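Local coordinates for protein ArtJ (Geobacillus stearothermophilus, PDB 2PVU) that binds the basic amino acids arginine, lysine and histidine and probably hands them to its cognate ATP-binding cassette transporter, at residues A50-F55 with N197-E202; M103-I108 with Y226-P231; I150-A155 with P170-F175; G251-I256 with P265-L270. One frame throughout, in Å; residues are numbered along the deposited sequence.

Contact 1. Residues A50-F55 with N197-E202; sequences AAFAPF and NAVANE. With LYS (lysine), chain E.
A53 O accepts a hydrogen bond from a water 2.7 Å away, and this water gives its other proton to V199 O on the facing helix. The same carbonyl oxygen is met by V199 CA, 3.6 Å from A53 O in a CA-H...O contact, a sign of how close loop and helix lie without a direct N-H bond. V199 then supplies the main wedge. Its CG2 methyl stands over the centre of the F52 ring, 3.5 Å from F52 CZ and only 12° off the ring normal, a clear CH-pi contact. The opposite face of that ring carries the aliphatic stem of the bound lysine, with F52 CZ 3.7 Å from the ligand CD. With CG swung away from the backbone N (chi1 -154°), F52 lies as a flat layer between helix and substrate. A leucine here has no ring faces to offer, and the ligand stem and the V199 methyl would probably lose the surface they share. The same methyl also reaches the edge of F55, while A198 CB sits 3.7 Å from F55 CZ. P54 follows a cis peptide bond, and F55 N bonds to F52 O at 2.9 Å, closing a type VI turn. The helix and loop belong to different lobes in binding proteins of this family, and an aromatic wall bridging them is consistent with its closed, ligand-filled cleft.

Contact 2. Residues M103-I108 with Y226-P231; sequences MGISGI and YGMIFP. With LYS (lysine), chain E.
G104 and I229 exchange two backbone hydrogen bonds, G104 N to I229 O at 2.8 Å and I229 N to G104 O at 2.9 Å, forming a single antiparallel hydrogen-bonded bridge. Further along, G227 N reaches I108 O at 2.9 Å, in line with the carbonyl. Between these two points the chains part, and a water bridges the interval: it accepts from S106 N and I108 N and donates to G227 O. Where the pairing gives way, G107 O turns to the bound lysine and takes its amino N at 2.8 Å. G107 has the positive phi that favours glycine, and its CA lies 3.9 Å from the Y226 ring centroid, over the face in a CH-pi contact. The Y226 hydroxyl is hydrogen-bonded to D196, a further residue of the pocket. Beyond these bonds the contact is apolar. I108 CD1 reaches back to I229 CG2 at 3.4 Å, tighter than usual, and a side chain on G104 would run into that same methyl. At the other end M103, extended throughout, lies alongside F230 with M103 CG 3.5 Å from F230 CE1, and its sulfur makes an oblique Met-aromatic contact with the ring. M228 CG rests 3.7 Å from I105 CG1. Helix 66-78 packs on M103 and I105, helix 237-249 on M103, M228 and F230, and helix 89-98 on I229 and P231.

Contact 3. Residues I150-A155 with P170-F175; sequences IGVQNA and PHIKKF. With LYS (lysine), chain E.
The F175 ring turns its edge to G151, whose CA lies in the ring plane, 3.9 Å from F175 CE2. Glycine suits that place, because a CB there would sit tightly against the ring. F175 has its CG opposite the carbonyl carbon (chi1 -55°), which lays the ring back along the neighbouring strand, and V180, A181 and E184 of helix 178-186 pack round it. The strands are joined by a parallel ladder that starts with I150 N on H171 O and runs on through K173 N to I150 O at 2.8 Å, V152 N to K173 O at 2.9 Å and F175 N to V152 O at 2.9 Å. The ladder ends with N154 N on F175 O, 2.8 Å apart. On the side of the sheet bearing I150, V152 and I172, V152 CG2 meets I172 CG2 at 3.9 Å beneath helix 157-166, the connection of this beta-alpha-beta unit. At the last residue of its strand, the Q153 side chain, stretched out in full, delivers OE1 to the bound lysine, 2.8 Å from its NZ. T178 also donates to this oxygen, and Q153 NE2 gives to E176 O and D49, so the amide is fixed in rotation. Chemically, a neutral oxygen oriented by its hydrogen-bonded neighbours offers a ready acceptor to the ammonium group of the substrate, consistent with selection for basic side chains.

Contact 4. Residues G251-I256 with P265-L270; sequences GKYTEI and PKLDRL. With SO4 (sulfate ion), chain B; SO4 (sulfate ion), chain C.
Y253 points its ring at the C-terminal tail because its CG lies opposite the backbone N (chi1 178°), while L267 and L270 each turn CG opposite their own carbonyl carbon and send methyls back to meet it. L267 CD2 comes obliquely onto the ring, 3.6 Å from Y253 CD2. Over one face stands L270 CD1, 4.0 Å from Y253 CZ. The ring edge is taken by P265, whose CB lies in the ring plane and 4.0 Å from Y253 CE2. Nearby T254 crosses the proline ring at about a right angle, with T254 CB 3.7 Å from P265 CD. The tail packs against one aromatic side chain of the helix: it leaves helix 252-261, doubles back, and enters a 3-10 segment at L267, against the helix's first turn. G251, with positive phi, ends the preceding helix and stands at the N-cap of the one bearing Y253. An alanine in place of Y253 would probably open a gap among P265, L267 and L270 and leave Y124 O without the hydrogen bond it receives from the tyrosine hydroxyl. K266 and R269 of the tail bind two sulfate ions, probably from the crystallisation liquor. R269 holds one of them edge-on in its guanidinium plane, with NE 2.8 Å from O4 and NH2 2.6 Å from O1, and K266 NZ adds a bond to O3 of that ion. The second sulfate is taken by K266 N, 3.0 Å from its O3, and a weak bond comes from R269 NH1.

Contacts 1, 2 and 3 converge on the bound lysine from different directions, a case of distant parts of one chain sharing a single ligand. Contact 1 meets its aliphatic stem, contact 2 its amino nitrogen and contact 3 its terminal ammonium. Contacts 1 and 2 also touch directly, F55 CZ lying 3.6 Å from Y226 CE2, though their centres are about 16 Å apart. Contacts 2 and 3 reach the same mixed sheet, with centres about 22 Å apart. Contact 4 stands aside: the side chain of L270 is about 14 Å from the lysine, and the centre of contact 4 lies about 32 Å from that of contact 3, across the chain's centre.

Contact 1. Residues A50-F55 with N197-E202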
# COMPACT_ATOMS: atom_id res chain seq x y z
N ALA A 50 5.49 3.79 7.09
CA ALA A 50 4.56 4.93 7.18
C ALA A 50 5.07 6.09 6.33
O ALA A 50 5.43 7.14 6.88
CB ALA A 50 4.37 5.40 8.61
N ALA A 51 5.04 5.90 5.01
CA ALA A 51 5.38 6.93 4.03
C ALA A 51 4.52 6.72 2.81
O ALA A 51 5.03 6.65 1.65
CB ALA A 51 6.91 6.85 3.68
N PHE A 52 3.20 6.55 3.03
CA PHE A 52 2.29 6.03 1.96
C PHE A 52 0.87 6.56 2.24
O PHE A 52 -0.12 5.80 2.38
CB PHE A 52 2.34 4.49 1.95
CG PHE A 52 1.99 3.86 0.62
CD1 PHE A 52 0.90 3.01 0.53
CD2 PHE A 52 2.77 4.13 -0.53
CE1 PHE A 52 0.56 2.38 -0.70
CE2 PHE A 52 2.45 3.52 -1.76
CZ PHE A 52 1.34 2.64 -1.84
N ALA A 53 0.77 7.88 2.31
CA ALA A 53 -0.54 8.53 2.51
C ALA A 53 -1.44 8.17 1.32
O ALA A 53 -0.99 8.22 0.17
CB ALA A 53 -0.40 10.05 2.63
N PRO A 54 -2.73 7.87 1.57
CA PRO A 54 -3.48 8.03 2.82
C PRO A 54 -3.52 6.78 3.72
O PRO A 54 -4.23 6.79 4.73
CB PRO A 54 -4.89 8.29 2.32
CG PRO A 54 -5.01 7.40 1.11
CD PRO A 54 -3.60 7.41 0.47
N PHE A 55 -2.80 5.74 3.35
CA PHE A 55 -2.88 4.46 4.10
C PHE A 55 -2.11 4.49 5.41
O PHE A 55 -2.64 4.11 6.48
CB PHE A 55 -2.42 3.31 3.18
CG PHE A 55 -3.34 3.16 1.99
CD1 PHE A 55 -4.59 2.57 2.15
CD2 PHE A 55 -2.97 3.66 0.74
CE1 PHE A 55 -5.53 2.48 1.07
CE2 PHE A 55 -3.85 3.54 -0.37
CZ PHE A 55 -5.15 2.97 -0.18
N ASN A 197 -3.19 3.75 -7.02
CA ASN A 197 -4.15 4.77 -7.41
C ASN A 197 -4.51 5.75 -6.29
O ASN A 197 -4.56 6.95 -6.55
CB ASN A 197 -5.43 4.17 -8.03
CG ASN A 197 -6.21 3.33 -7.04
OD1 ASN A 197 -5.72 2.33 -6.54
ND2 ASN A 197 -7.43 3.75 -6.74
N ALA A 198 -4.80 5.26 -5.07
CA ALA A 198 -5.29 6.21 -4.02
C ALA A 198 -4.16 7.10 -3.54
O ALA A 198 -4.39 8.24 -3.13
CB ALA A 198 -5.93 5.44 -2.83
N VAL A 199 -2.93 6.58 -3.60
CA VAL A 199 -1.75 7.33 -3.20
C VAL A 199 -1.48 8.45 -4.22
O VAL A 199 -1.31 9.61 -3.85
CB VAL A 199 -0.52 6.43 -3.05
CG1 VAL A 199 0.73 7.27 -2.82
CG2 VAL A 199 -0.77 5.47 -1.85
N ALA A 200 -1.46 8.10 -5.50
CA ALA A 200 -1.28 9.14 -6.56
C ALA A 200 -2.40 10.18 -6.53
O ALA A 200 -2.16 11.38 -6.56
CB ALA A 200 -1.20 8.50 -7.94
N ASN A 201 -3.64 9.70 -6.46
CA ASN A 201 -4.79 10.59 -6.46
C ASN A 201 -4.79 11.56 -5.30
O ASN A 201 -5.10 12.75 -5.48
CB ASN A 201 -6.09 9.79 -6.49
CG ASN A 201 -6.40 9.22 -7.87
OD1 ASN A 201 -6.03 9.80 -8.90
ND2 ASN A 201 -7.12 8.13 -7.90
N GLU A 202 -4.45 11.07 -4.11
CA GLU A 202 -4.46 11.94 -2.92
C GLU A 202 -3.29 12.93 -2.96
O GLU A 202 -3.43 14.06 -2.55
CB GLU A 202 -4.46 11.13 -1.62
CG GLU A 202 -3.79 11.88 -0.45
CD GLU A 202 -4.45 11.69 0.90
OE1 GLU A 202 -5.71 11.72 0.94
OE2 GLU A 202 -3.72 11.54 1.91
N LYS E . 0.49 -2.16 -3.21
CA LYS E . 1.88 -2.14 -3.79
C LYS E . 2.63 -3.40 -3.34
O LYS E . 3.73 -3.66 -3.80
CB LYS E . 2.64 -0.91 -3.31
CG LYS E . 2.74 -0.85 -1.77
CD LYS E . 3.89 0.07 -1.31
CE LYS E . 3.65 0.52 0.12
NZ LYS E . 4.88 1.29 0.68
OXT LYS E . 2.14 -4.17 -2.48
O HOH W 1 -0.61 10.38 -1.34

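Contact 2. Residues M103-I108 with Y226-P231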
# COMPACT_ATOMS: atom_id res chain seq x y z
N MET A 103 3.12 -9.32 12.17
CA MET A 103 2.02 -8.91 11.28
C MET A 103 2.43 -7.63 10.60
O MET A 103 3.24 -6.85 11.15
CB MET A 103 0.78 -8.60 12.17
CG MET A 103 -0.48 -8.30 11.39
SD MET A 103 -1.82 -8.08 12.57
CE MET A 103 -3.08 -7.59 11.40
N GLY A 104 1.89 -7.40 9.40
CA GLY A 104 2.11 -6.14 8.72
C GLY A 104 0.83 -5.60 8.14
O GLY A 104 -0.07 -6.36 7.76
N ILE A 105 0.74 -4.28 8.05
CA ILE A 105 -0.33 -3.63 7.26
C ILE A 105 0.34 -2.40 6.65
O ILE A 105 1.01 -1.65 7.36
CB ILE A 105 -1.65 -3.28 8.08
CG1 ILE A 105 -2.82 -2.92 7.12
CG2 ILE A 105 -1.41 -2.22 9.12
CD1 ILE A 105 -4.11 -2.56 7.80
N SER A 106 0.28 -2.27 5.32
CA SER A 106 1.12 -1.25 4.66
C SER A 106 0.75 -1.13 3.16
O SER A 106 1.67 -1.03 2.32
CB SER A 106 2.61 -1.64 4.82
OG SER A 106 3.53 -0.56 4.62
N GLY A 107 -0.55 -1.16 2.84
CA GLY A 107 -1.02 -1.01 1.44
C GLY A 107 -0.42 -2.15 0.62
O GLY A 107 -0.05 -1.97 -0.52
N ILE A 108 -0.36 -3.34 1.21
CA ILE A 108 0.32 -4.52 0.56
C ILE A 108 -0.57 -5.35 -0.32
O ILE A 108 -1.50 -5.99 0.17
CB ILE A 108 0.92 -5.49 1.62
CG1 ILE A 108 1.78 -4.68 2.61
CG2 ILE A 108 1.77 -6.62 0.88
CD1 ILE A 108 2.07 -5.45 3.97
N TYR A 226 -5.52 -5.39 -1.44
CA TYR A 226 -4.59 -5.33 -0.31
C TYR A 226 -5.00 -6.36 0.75
O TYR A 226 -6.20 -6.63 0.91
CB TYR A 226 -4.64 -3.97 0.38
CG TYR A 226 -4.21 -2.83 -0.46
CD1 TYR A 226 -3.46 -3.01 -1.64
CD2 TYR A 226 -4.49 -1.54 -0.03
CE1 TYR A 226 -3.06 -1.89 -2.40
CE2 TYR A 226 -4.06 -0.42 -0.75
CZ TYR A 226 -3.40 -0.60 -1.93
OH TYR A 226 -3.03 0.55 -2.60
N GLY A 227 -4.00 -6.95 1.40
CA GLY A 227 -4.23 -7.85 2.56
C GLY A 227 -3.29 -7.43 3.69
O GLY A 227 -2.24 -6.83 3.45
N MET A 228 -3.70 -7.72 4.93
CA MET A 228 -2.76 -7.69 6.06
C MET A 228 -1.86 -8.90 5.83
O MET A 228 -2.27 -9.84 5.17
CB MET A 228 -3.55 -7.76 7.37
CG MET A 228 -4.13 -6.37 7.71
SD MET A 228 -5.41 -6.47 8.94
CE MET A 228 -6.85 -6.91 7.99
N ILE A 229 -0.62 -8.86 6.30
CA ILE A 229 0.36 -9.91 5.98
C ILE A 229 0.96 -10.50 7.26
O ILE A 229 1.01 -9.84 8.29
CB ILE A 229 1.45 -9.34 5.07
CG1 ILE A 229 2.36 -10.44 4.51
CG2 ILE A 229 2.32 -8.31 5.86
CD1 ILE A 229 3.34 -9.93 3.46
N PHE A 230 1.35 -11.77 7.19
CA PHE A 230 1.79 -12.53 8.38
C PHE A 230 2.94 -13.41 7.98
O PHE A 230 3.01 -13.82 6.82
CB PHE A 230 0.67 -13.47 8.89
CG PHE A 230 -0.62 -12.76 9.22
CD1 PHE A 230 -0.79 -12.13 10.45
CD2 PHE A 230 -1.62 -12.69 8.29
CE1 PHE A 230 -2.01 -11.43 10.78
CE2 PHE A 230 -2.84 -12.00 8.58
CZ PHE A 230 -3.02 -11.37 9.80
N PRO A 231 3.80 -13.76 8.96
CA PRO A 231 4.72 -14.84 8.66
C PRO A 231 3.91 -16.09 8.31
O PRO A 231 2.78 -16.28 8.80
CB PRO A 231 5.46 -15.08 9.98
CG PRO A 231 5.33 -13.73 10.76
CD PRO A 231 3.95 -13.22 10.33
N LYS E . 0.49 -2.16 -3.21
CA LYS E . 1.88 -2.14 -3.79
C LYS E . 2.63 -3.40 -3.34
O LYS E . 3.73 -3.66 -3.80
CB LYS E . 2.64 -0.91 -3.31
CG LYS E . 2.74 -0.85 -1.77
CD LYS E . 3.89 0.07 -1.31
CE LYS E . 3.65 0.52 0.12
NZ LYS E . 4.88 1.29 0.68
OXT LYS E . 2.14 -4.17 -2.48
O HOH W 2 -1.56 -4.06 3.92

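Contact 3. Residues I150-A155 with P170-F175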
# COMPACT_ATOMS: atom_id res chain seq x y z
N ILE A 150 11.56 5.71 -15.19
CA ILE A 150 10.38 5.48 -14.36
C ILE A 150 10.83 5.33 -12.91
O ILE A 150 11.69 4.52 -12.61
CB ILE A 150 9.60 4.20 -14.80
CG1 ILE A 150 9.19 4.29 -16.28
CG2 ILE A 150 8.33 4.01 -13.98
CD1 ILE A 150 8.81 2.96 -16.85
N GLY A 151 10.23 6.08 -11.99
CA GLY A 151 10.54 5.89 -10.60
C GLY A 151 9.50 4.98 -9.94
O GLY A 151 8.30 5.11 -10.21
N VAL A 152 9.97 4.08 -9.07
CA VAL A 152 9.08 3.18 -8.32
C VAL A 152 9.65 2.99 -6.93
O VAL A 152 10.85 3.22 -6.69
CB VAL A 152 8.98 1.78 -8.98
CG1 VAL A 152 8.22 1.85 -10.32
CG2 VAL A 152 10.38 1.14 -9.14
N GLN A 153 8.80 2.52 -6.02
CA GLN A 153 9.31 2.05 -4.75
C GLN A 153 9.84 0.62 -4.93
O GLN A 153 9.24 -0.21 -5.66
CB GLN A 153 8.27 2.14 -3.64
CG GLN A 153 8.80 1.61 -2.29
CD GLN A 153 7.81 1.83 -1.15
OE1 GLN A 153 6.61 2.01 -1.38
NE2 GLN A 153 8.31 1.78 0.07
N ASN A 154 11.02 0.38 -4.37
CA ASN A 154 11.68 -0.93 -4.48
C ASN A 154 10.71 -2.05 -4.08
O ASN A 154 9.99 -1.92 -3.10
CB ASN A 154 12.88 -1.00 -3.54
CG ASN A 154 13.70 -2.24 -3.75
OD1 ASN A 154 14.20 -2.47 -4.85
ND2 ASN A 154 13.85 -3.05 -2.70
N ALA A 155 10.75 -3.16 -4.81
CA ALA A 155 10.00 -4.36 -4.40
C ALA A 155 8.50 -4.12 -4.21
O ALA A 155 7.89 -4.60 -3.24
CB ALA A 155 10.63 -5.00 -3.16
N PRO A 170 18.41 -0.12 -16.08
CA PRO A 170 18.69 1.16 -15.42
C PRO A 170 17.61 2.24 -15.57
O PRO A 170 17.57 3.14 -14.72
CB PRO A 170 20.00 1.64 -16.07
CG PRO A 170 20.13 0.85 -17.35
CD PRO A 170 19.47 -0.48 -17.06
N HIS A 171 16.74 2.18 -16.59
CA HIS A 171 15.68 3.17 -16.72
C HIS A 171 14.61 3.10 -15.61
O HIS A 171 13.83 4.04 -15.42
CB HIS A 171 15.02 3.14 -18.10
CG HIS A 171 15.88 3.71 -19.19
ND1 HIS A 171 15.56 3.61 -20.52
CD2 HIS A 171 17.08 4.34 -19.13
CE1 HIS A 171 16.51 4.18 -21.25
NE2 HIS A 171 17.44 4.63 -20.43
N ILE A 172 14.59 2.00 -14.88
CA ILE A 172 13.67 1.86 -13.78
C ILE A 172 14.47 2.23 -12.54
O ILE A 172 15.45 1.58 -12.21
CB ILE A 172 13.11 0.42 -13.69
CG1 ILE A 172 12.33 0.12 -14.99
CG2 ILE A 172 12.30 0.24 -12.39
CD1 ILE A 172 11.82 -1.31 -15.09
N LYS A 173 14.09 3.33 -11.91
CA LYS A 173 14.80 3.80 -10.75
C LYS A 173 14.01 3.42 -9.50
O LYS A 173 12.82 3.70 -9.40
CB LYS A 173 14.98 5.32 -10.80
CG LYS A 173 15.53 5.88 -12.12
CD LYS A 173 16.97 5.49 -12.29
CE LYS A 173 17.64 6.24 -13.43
NZ LYS A 173 18.95 5.55 -13.66
N LYS A 174 14.70 2.80 -8.55
CA LYS A 174 14.02 2.21 -7.39
C LYS A 174 14.36 2.98 -6.12
O LYS A 174 15.57 3.27 -5.88
CB LYS A 174 14.43 0.73 -7.23
CG LYS A 174 14.11 -0.17 -8.42
CD LYS A 174 14.91 -1.46 -8.31
CE LYS A 174 14.68 -2.39 -9.48
NZ LYS A 174 15.03 -1.80 -10.79
N PHE A 175 13.35 3.30 -5.31
CA PHE A 175 13.54 4.08 -4.08
C PHE A 175 12.97 3.37 -2.86
O PHE A 175 12.04 2.57 -3.00
CB PHE A 175 12.91 5.46 -4.25
CG PHE A 175 13.43 6.17 -5.48
CD1 PHE A 175 14.70 6.73 -5.47
CD2 PHE A 175 12.72 6.13 -6.66
CE1 PHE A 175 15.19 7.34 -6.62
CE2 PHE A 175 13.20 6.74 -7.82
CZ PHE A 175 14.47 7.33 -7.78
N LYS E . 0.49 -2.16 -3.21
CA LYS E . 1.88 -2.14 -3.79
C LYS E . 2.63 -3.40 -3.34
O LYS E . 3.73 -3.66 -3.80
CB LYS E . 2.64 -0.91 -3.31
CG LYS E . 2.74 -0.85 -1.77
CD LYS E . 3.89 0.07 -1.31
CE LYS E . 3.65 0.52 0.12
NZ LYS E . 4.88 1.29 0.68
OXT LYS E . 2.14 -4.17 -2.48

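Contact 4. Residues G251-I256 with P265-L270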
# COMPACT_ATOMS: atom_id res chain seq x y z
N GLY A 251 -20.43 -1.96 9.91
CA GLY A 251 -20.45 -0.62 9.32
C GLY A 251 -19.20 0.19 9.68
O GLY A 251 -19.03 1.29 9.17
N LYS A 252 -18.30 -0.39 10.48
CA LYS A 252 -17.09 0.33 10.93
C LYS A 252 -16.14 0.50 9.77
O LYS A 252 -15.50 1.54 9.64
CB LYS A 252 -16.43 -0.42 12.11
CG LYS A 252 -15.14 0.24 12.65
CD LYS A 252 -15.49 1.48 13.48
CE LYS A 252 -14.22 2.24 13.90
NZ LYS A 252 -14.58 3.41 14.75
N TYR A 253 -16.02 -0.53 8.93
CA TYR A 253 -15.17 -0.41 7.74
C TYR A 253 -15.65 0.78 6.90
O TYR A 253 -14.84 1.63 6.50
CB TYR A 253 -15.23 -1.68 6.87
CG TYR A 253 -14.39 -1.57 5.60
CD1 TYR A 253 -13.11 -2.12 5.55
CD2 TYR A 253 -14.89 -0.93 4.45
CE1 TYR A 253 -12.34 -2.07 4.37
CE2 TYR A 253 -14.10 -0.86 3.27
CZ TYR A 253 -12.84 -1.43 3.24
OH TYR A 253 -12.06 -1.34 2.09
N THR A 254 -16.95 0.86 6.63
CA THR A 254 -17.38 2.02 5.83
C THR A 254 -17.24 3.38 6.49
O THR A 254 -16.96 4.36 5.77
CB THR A 254 -18.68 1.84 5.02
OG1 THR A 254 -19.69 2.82 5.35
CG2 THR A 254 -19.14 0.46 5.03
N GLU A 255 -17.39 3.46 7.82
CA GLU A 255 -17.10 4.72 8.54
C GLU A 255 -15.64 5.15 8.32
O GLU A 255 -15.38 6.31 7.99
CB GLU A 255 -17.36 4.62 10.05
CG GLU A 255 -18.78 4.36 10.49
CD GLU A 255 -18.85 3.94 11.98
OE1 GLU A 255 -17.83 4.15 12.71
OE2 GLU A 255 -19.90 3.40 12.41
N ILE A 256 -14.70 4.21 8.50
CA ILE A 256 -13.27 4.47 8.27
C ILE A 256 -13.02 4.86 6.80
O ILE A 256 -12.31 5.83 6.52
CB ILE A 256 -12.39 3.27 8.65
CG1 ILE A 256 -12.59 2.94 10.14
CG2 ILE A 256 -10.91 3.62 8.37
CD1 ILE A 256 -12.03 1.56 10.57
N PRO A 265 -17.65 2.93 0.13
CA PRO A 265 -16.88 1.89 -0.58
C PRO A 265 -17.82 1.00 -1.39
O PRO A 265 -19.04 1.05 -1.20
CB PRO A 265 -16.29 1.06 0.56
CG PRO A 265 -17.37 1.15 1.64
CD PRO A 265 -17.77 2.64 1.57
N LYS A 266 -17.26 0.19 -2.29
CA LYS A 266 -18.05 -0.84 -2.97
C LYS A 266 -17.64 -2.16 -2.34
O LYS A 266 -16.65 -2.77 -2.76
CB LYS A 266 -17.81 -0.82 -4.48
CG LYS A 266 -18.46 0.43 -5.14
CD LYS A 266 -18.20 0.49 -6.63
CE LYS A 266 -19.08 1.50 -7.34
NZ LYS A 266 -18.56 1.63 -8.73
N LEU A 267 -18.35 -2.54 -1.28
CA LEU A 267 -17.95 -3.73 -0.50
C LEU A 267 -17.96 -5.01 -1.32
O LEU A 267 -17.31 -5.98 -0.95
CB LEU A 267 -18.80 -3.89 0.79
CG LEU A 267 -18.80 -2.73 1.79
CD1 LEU A 267 -19.84 -2.93 2.90
CD2 LEU A 267 -17.40 -2.50 2.38
N ASP A 268 -18.72 -5.05 -2.43
CA ASP A 268 -18.72 -6.26 -3.26
C ASP A 268 -17.34 -6.56 -3.88
O ASP A 268 -17.11 -7.68 -4.34
CB ASP A 268 -19.84 -6.26 -4.33
CG ASP A 268 -19.73 -5.10 -5.34
OD1 ASP A 268 -18.72 -4.36 -5.36
OD2 ASP A 268 -20.71 -4.95 -6.13
N ARG A 269 -16.48 -5.54 -3.95
CA ARG A 269 -15.06 -5.71 -4.36
C ARG A 269 -14.27 -6.64 -3.42
O ARG A 269 -13.28 -7.26 -3.83
CB ARG A 269 -14.35 -4.34 -4.41
CG ARG A 269 -14.92 -3.47 -5.52
CD ARG A 269 -14.15 -2.15 -5.53
NE ARG A 269 -14.61 -1.28 -6.62
CZ ARG A 269 -14.04 -0.12 -6.88
NH1 ARG A 269 -13.02 0.29 -6.12
NH2 ARG A 269 -14.47 0.62 -7.89
N LEU A 270 -14.72 -6.74 -2.17
CA LEU A 270 -14.04 -7.54 -1.18
C LEU A 270 -14.46 -9.01 -1.17
O LEU A 270 -13.90 -9.79 -0.39
CB LEU A 270 -14.21 -6.94 0.21
CG LEU A 270 -13.86 -5.44 0.22
CD1 LEU A 270 -14.06 -4.82 1.61
CD2 LEU A 270 -12.43 -5.23 -0.29
S SO4 B . -16.68 -1.22 -9.92
O1 SO4 B . -15.98 0.06 -9.91
O2 SO4 B . -16.34 -1.99 -11.11
O3 SO4 B . -18.13 -0.95 -9.89
O4 SO4 B . -16.27 -1.99 -8.74
S SO4 C . -13.03 -0.21 -2.15
O1 SO4 C . -12.69 0.85 -1.21
O2 SO4 C . -11.85 -0.24 -3.08
O3 SO4 C . -14.31 0.19 -2.79
O4 SO4 C . -13.19 -1.48 -1.38